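PDB 5E9T: UDP-N-acetylglucosamine--peptide N-acetylglucosaminyltransferase stabilizing protein GtfB from Streptococcus gordonii, which binds the serine-rich repeat adhesin GspB and, in a heterotetramer with GtfA, enables transfer of the first N-acetylglucosamine from UDP-GlcNAc onto it. Local coordinates for residues 22-27 and 436-441; 216-221 and 244-249; 270-275 and 430-435; 276-281 and 372-377. One frame throughout, in Å; residues are numbered along the deposited sequence.

From the N terminus, 22-27 is the first segment to be reached, and interaction 1 closes the longest loop when 436-441 packs against it. The other three contacts all fall within that loop, and none cross. Interaction 2 closes early, joining neighbouring strands 216-219 and 243-247 of the first domain's parallel sheet. The chain then leaves that sheet through 270-275, which interaction 3 pairs with the returning 430-435; within this loop, interaction 4 fastens 276-281 to 372-377 of the second alpha/beta domain. Interactions 1, 2 and 3 touch one another, and 3 also touches 4, making a continuous path between the two domains.

Interaction 1 (22-27 and 436-441); sequences AGYACP and LYQETL
Y24 and L441 both turn CG beside the backbone N and away from the carbonyl carbon (chi1 -73° and -79°), and these rotations bring the phenol and the leucine branch together. In L441 the chain then runs straight on to CD1 (chi2 -176°), which reaches within 3.4 Å of Y24 CE2, while L441 CB lies 3.4 Å from Y24 OH. The two side chains meet at a slant. Tyrosine suits this place because its ring is long enough to span from the loop to the helix.

The second point of contact is smaller: A22 CB meets Y437 CB at 3.7 Å, close to the helix backbone. Alanine is apt here, since a single methyl lets the end of helix 10-21 come near to helix 434-442, with A22 CA and Q438 CA 6.2 Å apart. That first helix ends in a Schellman motif: G23 takes the positive-phi C-prime position, its N bonding back to L20 O and that of Y24 to L19 O. At these angles a CB would press on the carbonyl O of A22, so the place calls for glycine. The turn also sets the carbonyl of A22 over the Y24 ring, its O 4.0 Å above the plane and near the centre. The C-terminal helix packs against the first alpha/beta domain, consistent with a GT-B-like fold, in which the last helix returns to the N-terminal domain. L19 of helix 10-21 touches Y24, Y437 and L441, joining the two helices, and Y437 OH makes a weak hydrogen bond to G273 O.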
loop_
_atom_site.group_PDB
_atom_site.type_symbol
_atom_site.label_atom_id
_atom_site.label_comp_id
_atom_site.label_asym_id
_atom_site.label_seq_id
_atom_site.Cartn_x
_atom_site.Cartn_y
_atom_site.Cartn_z
ATOM N N ALA B 22 32.930 -8.583 47.016
ATOM C CA ALA B 22 32.937 -9.099 48.377
ATOM C C ALA B 22 33.130 -10.612 48.426
ATOM O O ALA B 22 32.894 -11.218 49.479
ATOM C CB ALA B 22 31.651 -8.697 49.105
ATOM N N GLY B 23 33.473 -11.237 47.297
ATOM C CA GLY B 23 33.836 -12.641 47.289
ATOM C C GLY B 23 32.699 -13.593 47.007
ATOM O O GLY B 23 32.741 -14.745 47.453
ATOM N N TYR B 24 31.653 -13.123 46.335
ATOM C CA TYR B 24 30.422 -13.865 46.115
ATOM C C TYR B 24 30.314 -14.503 44.732
ATOM O O TYR B 24 29.191 -14.731 44.267
ATOM C CB TYR B 24 29.225 -12.980 46.443
ATOM C CG TYR B 24 29.165 -12.838 47.939
ATOM C CD1 TYR B 24 29.509 -13.915 48.750
ATOM C CD2 TYR B 24 28.830 -11.640 48.547
ATOM C CE1 TYR B 24 29.488 -13.817 50.121
ATOM C CE2 TYR B 24 28.809 -11.530 49.928
ATOM C CZ TYR B 24 29.136 -12.623 50.708
ATOM O OH TYR B 24 29.115 -12.518 52.080
ATOM N N ALA B 25 31.424 -14.692 44.015
ATOM C CA ALA B 25 31.261 -15.098 42.624
ATOM C C ALA B 25 30.637 -16.489 42.629
ATOM O O ALA B 25 31.315 -17.504 42.792
ATOM C CB ALA B 25 32.608 -15.077 41.905
ATOM N N CYS B 26 29.364 -16.505 42.223
ATOM C CA CYS B 26 28.507 -17.659 42.020
ATOM C C CYS B 26 28.111 -17.568 40.539
ATOM O O CYS B 26 28.582 -16.665 39.834
ATOM C CB CYS B 26 27.251 -17.573 42.906
ATOM S SG CYS B 26 26.451 -15.955 42.916
ATOM N N PRO B 27 27.331 -18.506 40.008
ATOM C CA PRO B 27 26.706 -18.265 38.706
ATOM C C PRO B 27 25.541 -17.296 38.828
ATOM O O PRO B 27 24.845 -17.235 39.846
ATOM C CB PRO B 27 26.234 -19.657 38.272
ATOM C CG PRO B 27 26.061 -20.398 39.537
ATOM C CD PRO B 27 27.141 -19.897 40.451
ATOM N N LEU B 436 31.452 -3.555 54.185
ATOM C CA LEU B 436 30.084 -3.494 54.689
ATOM C C LEU B 436 29.233 -4.630 54.140
ATOM O O LEU B 436 28.277 -5.047 54.793
ATOM C CB LEU B 436 29.452 -2.140 54.362
ATOM C CG LEU B 436 28.103 -1.839 55.027
ATOM C CD1 LEU B 436 28.114 -2.260 56.487
ATOM C CD2 LEU B 436 27.761 -0.362 54.910
ATOM N N TYR B 437 29.561 -5.145 52.954
ATOM C CA TYR B 437 28.936 -6.385 52.501
ATOM C C TYR B 437 29.356 -7.555 53.380
ATOM O O TYR B 437 28.510 -8.293 53.898
ATOM C CB TYR B 437 29.299 -6.673 51.043
ATOM C CG TYR B 437 28.428 -5.974 50.031
ATOM C CD1 TYR B 437 28.563 -4.614 49.792
ATOM C CD2 TYR B 437 27.464 -6.677 49.315
ATOM C CE1 TYR B 437 27.777 -3.975 48.858
ATOM C CE2 TYR B 437 26.662 -6.046 48.389
ATOM C CZ TYR B 437 26.820 -4.695 48.168
ATOM O OH TYR B 437 26.018 -4.051 47.253
ATOM N N GLN B 438 30.670 -7.734 53.551
ATOM C CA GLN B 438 31.197 -8.859 54.317
ATOM C C GLN B 438 30.556 -8.955 55.696
ATOM O O GLN B 438 30.190 -10.047 56.145
ATOM C CB GLN B 438 32.716 -8.727 54.443
ATOM C CG GLN B 438 33.453 -8.553 53.121
ATOM C CD GLN B 438 33.815 -9.874 52.469
ATOM O OE1 GLN B 438 33.026 -10.819 52.467
ATOM N NE2 GLN B 438 35.020 -9.945 51.912
ATOM N N GLU B 439 30.417 -7.819 56.384
ATOM C CA GLU B 439 29.783 -7.821 57.698
ATOM C C GLU B 439 28.313 -8.166 57.577
ATOM O O GLU B 439 27.813 -9.085 58.236
ATOM C CB GLU B 439 29.944 -6.456 58.363
ATOM C CG GLU B 439 31.292 -5.809 58.134
ATOM C CD GLU B 439 31.563 -4.680 59.114
ATOM O OE1 GLU B 439 30.601 -4.150 59.694
ATOM O OE2 GLU B 439 32.736 -4.326 59.301
ATOM N N THR B 440 27.624 -7.466 56.691
ATOM C CA THR B 440 26.181 -7.482 56.629
ATOM C C THR B 440 25.612 -8.811 56.155
ATOM O O THR B 440 24.403 -9.021 56.268
ATOM C CB THR B 440 25.751 -6.360 55.711
ATOM O OG1 THR B 440 26.636 -5.250 55.901
ATOM C CG2 THR B 440 24.464 -5.930 56.101
ATOM N N LEU B 441 26.452 -9.732 55.692
ATOM C CA LEU B 441 25.981 -10.895 54.948
ATOM C C LEU B 441 26.282 -12.212 55.650
ATOM O O LEU B 441 25.355 -12.997 55.868
ATOM C CB LEU B 441 26.541 -10.856 53.523
ATOM C CG LEU B 441 25.696 -9.871 52.703
ATOM C CD1 LEU B 441 26.128 -9.835 51.255
ATOM C CD2 LEU B 441 24.206 -10.204 52.814
#

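Interaction 2 (216-221 and 244-249); sequences DILFWQ and QTIVIP
L218 bonds to the residues on either side of I246, and V247 to those on either side of F219, in the alternating pattern of parallel strands. L218 N donates to T245 O at 3.1 Å, and L218 O accepts from V247 N at 2.9 Å, the most bent of the three bonds (151° at the hydrogen); one residue beyond the strand, W220 N reaches V247 O at 2.8 Å. The register therefore pairs L218 with I246 and F219 with V247.

Side chains fill both faces of the pair. On one, V247 sets CG1 anti to its N (chi1 164°), placing that methyl 3.5 Å from F219 CD2, while V247 CG2 turns the other way to meet I217 CG2 at 3.6 Å. A beta-branched valine suits the spot because its two methyls serve two neighbours at once. I217 and T245 lie side by side there, with I217 CG2 3.7 Å from T245 CB. On the opposite face L218 CD2 lies 4.3 Å from I246 CG2, and I246 CG2 also approaches W220 CB at 4.1 Å.

Farther out, helices bury each face. M232, I235 and L236 of helix 230-237 pack on I246, whereas F219 rests on L15 and L19 of helix 10-21 and I217 on L445 near the C terminus. D216 is anchored by a salt bridge to R242 and a hydrogen bond to S206; Q244 bonds to K268. Strand 216-219, helix 230-237 and strand 243-247 make a beta-alpha-beta crossover, the repeating element of a Rossmann-like parallel sheet.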
loop_
_atom_site.group_PDB
_atom_site.type_symbol
_atom_site.label_atom_id
_atom_site.label_comp_id
_atom_site.label_asym_id
_atom_site.label_seq_id
_atom_site.Cartn_x
_atom_site.Cartn_y
_atom_site.Cartn_z
ATOM N N ASP B 216 17.232 -17.548 51.112
ATOM C CA ASP B 216 17.506 -16.670 49.997
ATOM C C ASP B 216 17.301 -15.229 50.436
ATOM O O ASP B 216 16.581 -14.947 51.396
ATOM C CB ASP B 216 16.587 -17.017 48.821
ATOM C CG ASP B 216 16.496 -18.507 48.568
ATOM O OD1 ASP B 216 17.547 -19.175 48.597
ATOM O OD2 ASP B 216 15.374 -19.008 48.341
ATOM N N ILE B 217 17.952 -14.311 49.734
ATOM C CA ILE B 217 17.869 -12.895 50.050
ATOM C C ILE B 217 17.304 -12.158 48.849
ATOM O O ILE B 217 17.647 -12.458 47.700
ATOM C CB ILE B 217 19.235 -12.309 50.450
ATOM C CG1 ILE B 217 19.997 -13.299 51.306
ATOM C CG2 ILE B 217 19.064 -10.991 51.190
ATOM C CD1 ILE B 217 21.307 -12.788 51.671
ATOM N N LEU B 218 16.435 -11.193 49.124
ATOM C CA LEU B 218 15.898 -10.307 48.104
ATOM C C LEU B 218 16.492 -8.924 48.315
ATOM O O LEU B 218 16.316 -8.325 49.382
ATOM C CB LEU B 218 14.373 -10.244 48.159
ATOM C CG LEU B 218 13.786 -8.970 47.566
ATOM C CD1 LEU B 218 14.003 -8.883 46.047
ATOM C CD2 LEU B 218 12.313 -8.867 47.911
ATOM N N PHE B 219 17.184 -8.421 47.302
ATOM C CA PHE B 219 17.670 -7.050 47.316
ATOM C C PHE B 219 16.615 -6.208 46.623
ATOM O O PHE B 219 16.467 -6.273 45.399
ATOM C CB PHE B 219 19.012 -6.927 46.603
ATOM C CG PHE B 219 20.082 -7.809 47.164
ATOM C CD1 PHE B 219 20.008 -9.182 47.024
ATOM C CD2 PHE B 219 21.174 -7.263 47.810
ATOM C CE1 PHE B 219 20.983 -9.991 47.529
ATOM C CE2 PHE B 219 22.165 -8.072 48.315
ATOM C CZ PHE B 219 22.068 -9.440 48.175
ATOM N N TRP B 220 15.898 -5.403 47.395
ATOM C CA TRP B 220 14.763 -4.663 46.865
ATOM C C TRP B 220 15.252 -3.298 46.403
ATOM O O TRP B 220 15.674 -2.471 47.217
ATOM C CB TRP B 220 13.660 -4.533 47.905
ATOM C CG TRP B 220 12.641 -3.572 47.451
ATOM C CD1 TRP B 220 12.551 -2.263 47.797
ATOM C CD2 TRP B 220 11.583 -3.818 46.517
ATOM N NE1 TRP B 220 11.502 -1.679 47.145
ATOM C CE2 TRP B 220 10.880 -2.611 46.362
ATOM C CE3 TRP B 220 11.154 -4.944 45.808
ATOM C CZ2 TRP B 220 9.771 -2.491 45.531
ATOM C CZ3 TRP B 220 10.052 -4.824 44.978
ATOM C CH2 TRP B 220 9.374 -3.606 44.847
ATOM N N GLN B 221 15.245 -3.087 45.088
ATOM C CA GLN B 221 15.810 -1.889 44.492
ATOM C C GLN B 221 14.797 -0.850 44.015
ATOM O O GLN B 221 15.217 0.227 43.579
ATOM C CB GLN B 221 16.726 -2.302 43.336
ATOM C CG GLN B 221 17.518 -3.552 43.694
ATOM C CD GLN B 221 18.691 -3.804 42.780
ATOM O OE1 GLN B 221 18.659 -4.709 41.945
ATOM N NE2 GLN B 221 19.746 -3.013 42.940
ATOM N N GLN B 244 13.689 -15.027 53.996
ATOM C CA GLN B 244 13.293 -14.237 55.158
ATOM C C GLN B 244 13.980 -12.872 55.245
ATOM O O GLN B 244 13.841 -12.188 56.266
ATOM C CB GLN B 244 13.513 -15.044 56.438
ATOM C CG GLN B 244 12.436 -16.106 56.631
ATOM C CD GLN B 244 11.198 -15.552 57.310
ATOM O OE1 GLN B 244 11.296 -14.751 58.236
ATOM N NE2 GLN B 244 10.026 -15.954 56.832
ATOM N N THR B 245 14.752 -12.474 54.231
ATOM C CA THR B 245 15.630 -11.312 54.326
ATOM C C THR B 245 15.354 -10.330 53.196
ATOM O O THR B 245 15.341 -10.720 52.024
ATOM C CB THR B 245 17.093 -11.754 54.280
ATOM O OG1 THR B 245 17.260 -12.917 55.100
ATOM C CG2 THR B 245 18.000 -10.644 54.778
ATOM N N ILE B 246 15.143 -9.059 53.538
ATOM C CA ILE B 246 14.934 -8.017 52.534
ATOM C C ILE B 246 16.013 -6.956 52.714
ATOM O O ILE B 246 15.946 -6.129 53.627
ATOM C CB ILE B 246 13.534 -7.405 52.627
ATOM C CG1 ILE B 246 12.498 -8.522 52.728
ATOM C CG2 ILE B 246 13.245 -6.552 51.401
ATOM C CD1 ILE B 246 11.113 -8.033 53.009
ATOM N N VAL B 247 16.962 -6.934 51.793
ATOM C CA VAL B 247 18.037 -5.949 51.730
ATOM C C VAL B 247 17.521 -4.750 50.957
ATOM O O VAL B 247 16.887 -4.905 49.916
ATOM C CB VAL B 247 19.296 -6.539 51.059
ATOM C CG1 VAL B 247 20.246 -5.426 50.638
ATOM C CG2 VAL B 247 19.961 -7.565 51.986
ATOM N N ILE B 248 17.772 -3.548 51.461
ATOM C CA ILE B 248 17.312 -2.344 50.762
ATOM C C ILE B 248 18.452 -1.334 50.651
ATOM O O ILE B 248 18.624 -0.474 51.535
ATOM C CB ILE B 248 16.093 -1.734 51.461
ATOM C CG1 ILE B 248 14.971 -2.772 51.543
ATOM C CG2 ILE B 248 15.595 -0.538 50.679
ATOM C CD1 ILE B 248 13.691 -2.273 52.161
ATOM N N PRO B 249 19.247 -1.399 49.576
ATOM C CA PRO B 249 20.398 -0.486 49.451
ATOM C C PRO B 249 20.053 0.994 49.551
ATOM O O PRO B 249 20.824 1.751 50.154
ATOM C CB PRO B 249 20.970 -0.858 48.079
ATOM C CG PRO B 249 20.649 -2.310 47.947
ATOM C CD PRO B 249 19.282 -2.469 48.564
#

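Interaction 3 (270-275 and 430-435); sequences LHLGYH and NDVPVS
H275 and V432 lie where the two chain crossings between the two alpha/beta domains run past each other, a single beta bridge pairing Y274 with D431 beside them. This double connection is consistent with a GT-B architecture: 270-275 leaves the first domain and 430-435 returns to it.

Along the H275 side chain, CB lies 3.5 Å from V432 O. With CG anti to the backbone N (chi1 173°), the imidazole swings across the returning chain. CG remains near the same oxygen, and ND1 gives V432 O a weak hydrogen bond of 3.3 Å, the oxygen lying at the ring edge, in plane. V434 CB stands over the centre of one ring face, 4.2 Å from the centroid, in a CH-pi contact; CE1 comes closest to V434 N. Histidine fits because its ring can offer an N-H at the rim and a flat surface to an aliphatic residue.

The bridge itself uses two firmer backbone bonds. Y274 N donates to N430 O at 2.9 Å, and V432 N to Y274 O at 3.0 Å, arriving from above the carbonyl plane. N430 holds the positive-phi position of a Schellman motif closing the preceding helix, a conformation asparagine accepts readily. Outside the pair, Y274 OH bonds to Q221 NE2 and H275 N to S18 OG, so the linker is moored to the first domain.

A CB on G273 would run into N430 O and V432 CG1, which is why glycine suits the place: its bare CA lies 3.3 Å from N430 O, and V432 CG2 packs 3.6 Å from G273 C.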
loop_
_atom_site.group_PDB
_atom_site.type_symbol
_atom_site.label_atom_id
_atom_site.label_comp_id
_atom_site.label_asym_id
_atom_site.label_seq_id
_atom_site.Cartn_x
_atom_site.Cartn_y
_atom_site.Cartn_z
ATOM N N LEU B 270 17.200 -5.792 56.480
ATOM C CA LEU B 270 18.591 -5.417 56.514
ATOM C C LEU B 270 18.762 -4.250 55.553
ATOM O O LEU B 270 18.088 -4.168 54.528
ATOM C CB LEU B 270 19.450 -6.615 56.116
ATOM C CG LEU B 270 20.945 -6.625 56.356
ATOM C CD1 LEU B 270 21.503 -7.936 55.891
ATOM C CD2 LEU B 270 21.538 -5.544 55.550
ATOM N N HIS B 271 19.661 -3.339 55.880
ATOM C CA HIS B 271 19.988 -2.262 54.963
ATOM C C HIS B 271 21.470 -2.248 54.575
ATOM O O HIS B 271 22.335 -2.471 55.424
ATOM C CB HIS B 271 19.643 -0.950 55.580
ATOM C CG HIS B 271 20.601 0.115 55.182
ATOM N ND1 HIS B 271 20.789 0.484 53.866
ATOM C CD2 HIS B 271 21.481 0.830 55.916
ATOM C CE1 HIS B 271 21.790 1.339 53.812
ATOM N NE2 HIS B 271 22.184 1.609 55.044
ATOM N N LEU B 272 21.744 -1.905 53.309
ATOM C CA LEU B 272 23.074 -1.934 52.662
ATOM C C LEU B 272 23.140 -0.851 51.566
ATOM O O LEU B 272 22.349 0.093 51.556
ATOM C CB LEU B 272 23.330 -3.376 52.191
ATOM C CG LEU B 272 24.635 -3.947 51.632
ATOM C CD1 LEU B 272 25.011 -3.361 50.392
ATOM C CD2 LEU B 272 25.739 -3.742 52.663
ATOM N N GLY B 273 24.095 -0.970 50.659
ATOM C CA GLY B 273 24.381 0.032 49.654
ATOM C C GLY B 273 25.079 -0.658 48.504
ATOM O O GLY B 273 24.943 -1.864 48.320
ATOM N N TYR B 274 25.767 0.111 47.665
ATOM C CA TYR B 274 26.599 -0.498 46.632
ATOM C C TYR B 274 28.044 -0.027 46.760
ATOM O O TYR B 274 28.312 1.095 47.204
ATOM C CB TYR B 274 26.067 -0.186 45.224
ATOM C CG TYR B 274 24.581 -0.420 45.059
ATOM C CD1 TYR B 274 24.078 -1.675 44.731
ATOM C CD2 TYR B 274 23.680 0.617 45.244
ATOM C CE1 TYR B 274 22.714 -1.883 44.588
ATOM C CE2 TYR B 274 22.319 0.420 45.104
ATOM C CZ TYR B 274 21.841 -0.831 44.775
ATOM O OH TYR B 274 20.485 -1.032 44.635
ATOM N N HIS B 275 28.985 -0.884 46.357
ATOM C CA HIS B 275 30.392 -0.492 46.333
ATOM C C HIS B 275 30.723 -0.144 44.892
ATOM O O HIS B 275 30.929 -1.026 44.054
ATOM C CB HIS B 275 31.307 -1.594 46.860
ATOM C CG HIS B 275 32.768 -1.290 46.700
ATOM N ND1 HIS B 275 33.427 -0.366 47.483
ATOM C CD2 HIS B 275 33.694 -1.781 45.840
ATOM C CE1 HIS B 275 34.696 -0.304 47.116
ATOM N NE2 HIS B 275 34.883 -1.153 46.121
ATOM N N ASN B 430 24.430 6.030 47.881
ATOM C CA ASN B 430 24.508 4.910 48.816
ATOM C C ASN B 430 25.791 4.114 48.622
ATOM O O ASN B 430 25.788 2.881 48.600
ATOM C CB ASN B 430 23.274 4.019 48.709
ATOM C CG ASN B 430 22.012 4.770 49.023
ATOM O OD1 ASN B 430 21.806 5.889 48.557
ATOM N ND2 ASN B 430 21.189 4.190 49.871
ATOM N N ASP B 431 26.896 4.835 48.484
ATOM C CA ASP B 431 28.201 4.203 48.425
ATOM C C ASP B 431 28.549 3.615 49.785
ATOM O O ASP B 431 28.370 4.263 50.820
ATOM C CB ASP B 431 29.261 5.212 47.991
ATOM C CG ASP B 431 30.606 4.568 47.739
ATOM O OD1 ASP B 431 30.654 3.329 47.583
ATOM O OD2 ASP B 431 31.617 5.300 47.694
ATOM N N VAL B 432 29.027 2.375 49.779
ATOM C CA VAL B 432 29.441 1.684 50.998
ATOM C C VAL B 432 30.734 0.937 50.717
ATOM O O VAL B 432 31.036 0.593 49.567
ATOM C CB VAL B 432 28.363 0.702 51.501
ATOM C CG1 VAL B 432 27.066 1.437 51.830
ATOM C CG2 VAL B 432 28.121 -0.393 50.473
ATOM N N PRO B 433 31.531 0.688 51.754
ATOM C CA PRO B 433 32.756 -0.093 51.556
ATOM C C PRO B 433 32.441 -1.559 51.316
ATOM O O PRO B 433 31.430 -2.089 51.786
ATOM C CB PRO B 433 33.524 0.100 52.870
ATOM C CG PRO B 433 32.870 1.269 53.545
ATOM C CD PRO B 433 31.441 1.224 53.121
ATOM N N VAL B 434 33.331 -2.214 50.564
ATOM C CA VAL B 434 33.193 -3.645 50.300
ATOM C C VAL B 434 33.102 -4.425 51.603
ATOM O O VAL B 434 32.417 -5.454 51.679
ATOM C CB VAL B 434 34.365 -4.133 49.420
ATOM C CG1 VAL B 434 35.698 -3.696 50.014
ATOM C CG2 VAL B 434 34.317 -5.644 49.237
ATOM N N SER B 435 33.771 -3.941 52.653
ATOM C CA SER B 435 33.664 -4.573 53.963
ATOM C C SER B 435 32.217 -4.624 54.436
ATOM O O SER B 435 31.783 -5.627 55.015
ATOM C CB SER B 435 34.530 -3.823 54.974
ATOM O OG SER B 435 34.256 -2.432 54.942
#

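Interaction 4 (276-281 and 372-377); sequences YDFKRD and ENNLLI
F278 and N374 cross at about a right angle, yet the phenyl and amide planes are only 10° apart. N374 ND2 lies 3.6 Å from F278 CB while donating a hydrogen bond to R280 O at 3.0 Å. That oxygen lies in the amide plane of N374, whereas the donor stands above the R280 carbonyl plane.

K279 and E372 instead run side by side in the same direction. The glutamate is extended beyond CG, the lysine bent at chi2 and chi4, and NZ reaches E372 OE1 at 3.2 Å from above the carboxylate plane, a salt bridge. NZ also bonds to D277 O and has a long salt bridge to D277 OD2; with E372 OE2 paired to R368, charges of opposite sign alternate. On the main chain, K279 N donates to E372 O at 2.7 Å, taking up a carbonyl at the end of helix 366-372. That helix finishes in a Schellman motif: N374, an asparagine at ease with positive phi, is its C-prime residue, and the amides of N374 and L375 bond back to F371 O and A370 O. The linker from the first domain docks on a helix C-terminus of the second.

R280 crosses N373 at about a right angle, the guanidinium and amide planes 80° apart and N373 CB over one guanidinium face. R280 NH1 passes 3.7 Å from L375 CD1 on its way to a salt bridge with D352.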
loop_
_atom_site.group_PDB
_atom_site.type_symbol
_atom_site.label_atom_id
_atom_site.label_comp_id
_atom_site.label_asym_id
_atom_site.label_seq_id
_atom_site.Cartn_x
_atom_site.Cartn_y
_atom_site.Cartn_z
ATOM N N TYR B 276 30.818 1.151 44.620
ATOM C CA TYR B 276 31.205 1.607 43.302
ATOM C C TYR B 276 32.711 1.497 43.155
ATOM O O TYR B 276 33.463 1.648 44.122
ATOM C CB TYR B 276 30.768 3.055 43.071
ATOM C CG TYR B 276 29.287 3.296 43.226
ATOM C CD1 TYR B 276 28.770 3.814 44.403
ATOM C CD2 TYR B 276 28.406 3.013 42.192
ATOM C CE1 TYR B 276 27.418 4.043 44.550
ATOM C CE2 TYR B 276 27.052 3.238 42.330
ATOM C CZ TYR B 276 26.564 3.753 43.511
ATOM O OH TYR B 276 25.218 3.981 43.660
ATOM N N ASP B 277 33.149 1.222 41.939
ATOM C CA ASP B 277 34.567 1.263 41.620
ATOM C C ASP B 277 34.792 2.582 40.892
ATOM O O ASP B 277 34.482 2.711 39.705
ATOM C CB ASP B 277 34.957 0.050 40.781
ATOM C CG ASP B 277 36.328 0.181 40.160
ATOM O OD1 ASP B 277 37.266 0.605 40.868
ATOM O OD2 ASP B 277 36.467 -0.149 38.963
ATOM N N PHE B 278 35.362 3.553 41.604
ATOM C CA PHE B 278 35.623 4.867 41.036
ATOM C C PHE B 278 36.933 4.836 40.259
ATOM O O PHE B 278 37.838 4.054 40.563
ATOM C CB PHE B 278 35.675 5.939 42.125
ATOM C CG PHE B 278 34.386 6.109 42.885
ATOM C CD1 PHE B 278 34.111 5.325 43.994
ATOM C CD2 PHE B 278 33.459 7.065 42.503
ATOM C CE1 PHE B 278 32.933 5.485 44.703
ATOM C CE2 PHE B 278 32.277 7.230 43.208
ATOM C CZ PHE B 278 32.015 6.439 44.310
ATOM N N LYS B 279 37.008 5.656 39.212
ATOM C CA LYS B 279 38.145 5.583 38.304
ATOM C C LYS B 279 39.334 6.460 38.691
ATOM O O LYS B 279 40.452 6.166 38.253
ATOM C CB LYS B 279 37.690 5.935 36.887
ATOM C CG LYS B 279 36.617 4.991 36.367
ATOM C CD LYS B 279 37.092 3.543 36.424
ATOM C CE LYS B 279 36.088 2.590 35.780
ATOM N NZ LYS B 279 34.841 2.418 36.583
ATOM N N ARG B 280 39.146 7.490 39.521
ATOM C CA ARG B 280 40.237 8.383 39.920
ATOM C C ARG B 280 39.691 9.451 40.858
ATOM O O ARG B 280 38.486 9.717 40.889
ATOM C CB ARG B 280 40.936 9.047 38.714
ATOM C CG ARG B 280 40.023 9.664 37.650
ATOM C CD ARG B 280 39.676 11.116 37.952
ATOM N NE ARG B 280 39.441 11.905 36.744
ATOM C CZ ARG B 280 38.755 13.045 36.717
ATOM N NH1 ARG B 280 38.224 13.531 37.831
ATOM N NH2 ARG B 280 38.594 13.699 35.575
ATOM N N ASP B 281 40.600 10.076 41.605
ATOM C CA ASP B 281 40.220 11.109 42.554
ATOM C C ASP B 281 39.966 12.425 41.826
ATOM O O ASP B 281 40.166 12.549 40.615
ATOM C CB ASP B 281 41.289 11.267 43.631
ATOM C CG ASP B 281 41.343 10.082 44.574
ATOM O OD1 ASP B 281 40.364 9.305 44.609
ATOM O OD2 ASP B 281 42.358 9.934 45.289
ATOM N N GLU B 372 31.384 7.943 38.079
ATOM C CA GLU B 372 32.463 6.965 38.127
ATOM C C GLU B 372 33.833 7.633 38.115
ATOM O O GLU B 372 34.809 7.053 38.602
ATOM C CB GLU B 372 32.348 5.989 36.955
ATOM C CG GLU B 372 31.032 5.234 36.887
ATOM C CD GLU B 372 31.098 4.046 35.948
ATOM O OE1 GLU B 372 32.189 3.786 35.396
ATOM O OE2 GLU B 372 30.063 3.370 35.761
ATOM N N ASN B 373 33.927 8.832 37.546
ATOM C CA ASN B 373 35.173 9.581 37.477
ATOM C C ASN B 373 35.318 10.604 38.600
ATOM O O ASN B 373 36.242 11.424 38.560
ATOM C CB ASN B 373 35.304 10.254 36.113
ATOM C CG ASN B 373 36.030 9.384 35.108
ATOM O OD1 ASN B 373 37.171 9.666 34.736
ATOM N ND2 ASN B 373 35.378 8.312 34.673
ATOM N N ASN B 374 34.403 10.601 39.572
ATOM C CA ASN B 374 34.463 11.467 40.750
ATOM C C ASN B 374 34.353 12.944 40.396
ATOM O O ASN B 374 34.820 13.802 41.150
ATOM C CB ASN B 374 35.738 11.219 41.567
ATOM C CG ASN B 374 35.487 10.378 42.802
ATOM O OD1 ASN B 374 34.553 10.635 43.564
ATOM N ND2 ASN B 374 36.322 9.366 43.009
ATOM N N LEU B 375 33.744 13.259 39.259
ATOM C CA LEU B 375 33.339 14.631 38.991
ATOM C C LEU B 375 32.148 14.988 39.868
ATOM O O LEU B 375 31.210 14.195 40.015
ATOM C CB LEU B 375 32.969 14.809 37.517
ATOM C CG LEU B 375 34.065 14.956 36.463
ATOM C CD1 LEU B 375 34.856 13.678 36.299
ATOM C CD2 LEU B 375 33.458 15.371 35.135
ATOM N N LEU B 376 32.182 16.184 40.457
ATOM C CA LEU B 376 31.050 16.646 41.251
ATOM C C LEU B 376 29.955 17.149 40.325
ATOM O O LEU B 376 30.168 18.088 39.549
ATOM C CB LEU B 376 31.436 17.750 42.228
ATOM C CG LEU B 376 30.133 18.319 42.788
ATOM C CD1 LEU B 376 29.405 17.306 43.695
ATOM C CD2 LEU B 376 30.354 19.632 43.517
ATOM N N ILE B 377 28.779 16.551 40.437
ATOM C CA ILE B 377 27.647 16.857 39.574
ATOM C C ILE B 377 26.699 17.817 40.281
ATOM O O ILE B 377 26.369 17.622 41.459
ATOM C CB ILE B 377 26.916 15.560 39.185
ATOM C CG1 ILE B 377 27.929 14.478 38.803
ATOM C CG2 ILE B 377 25.921 15.833 38.065
ATOM C CD1 ILE B 377 27.332 13.101 38.749
#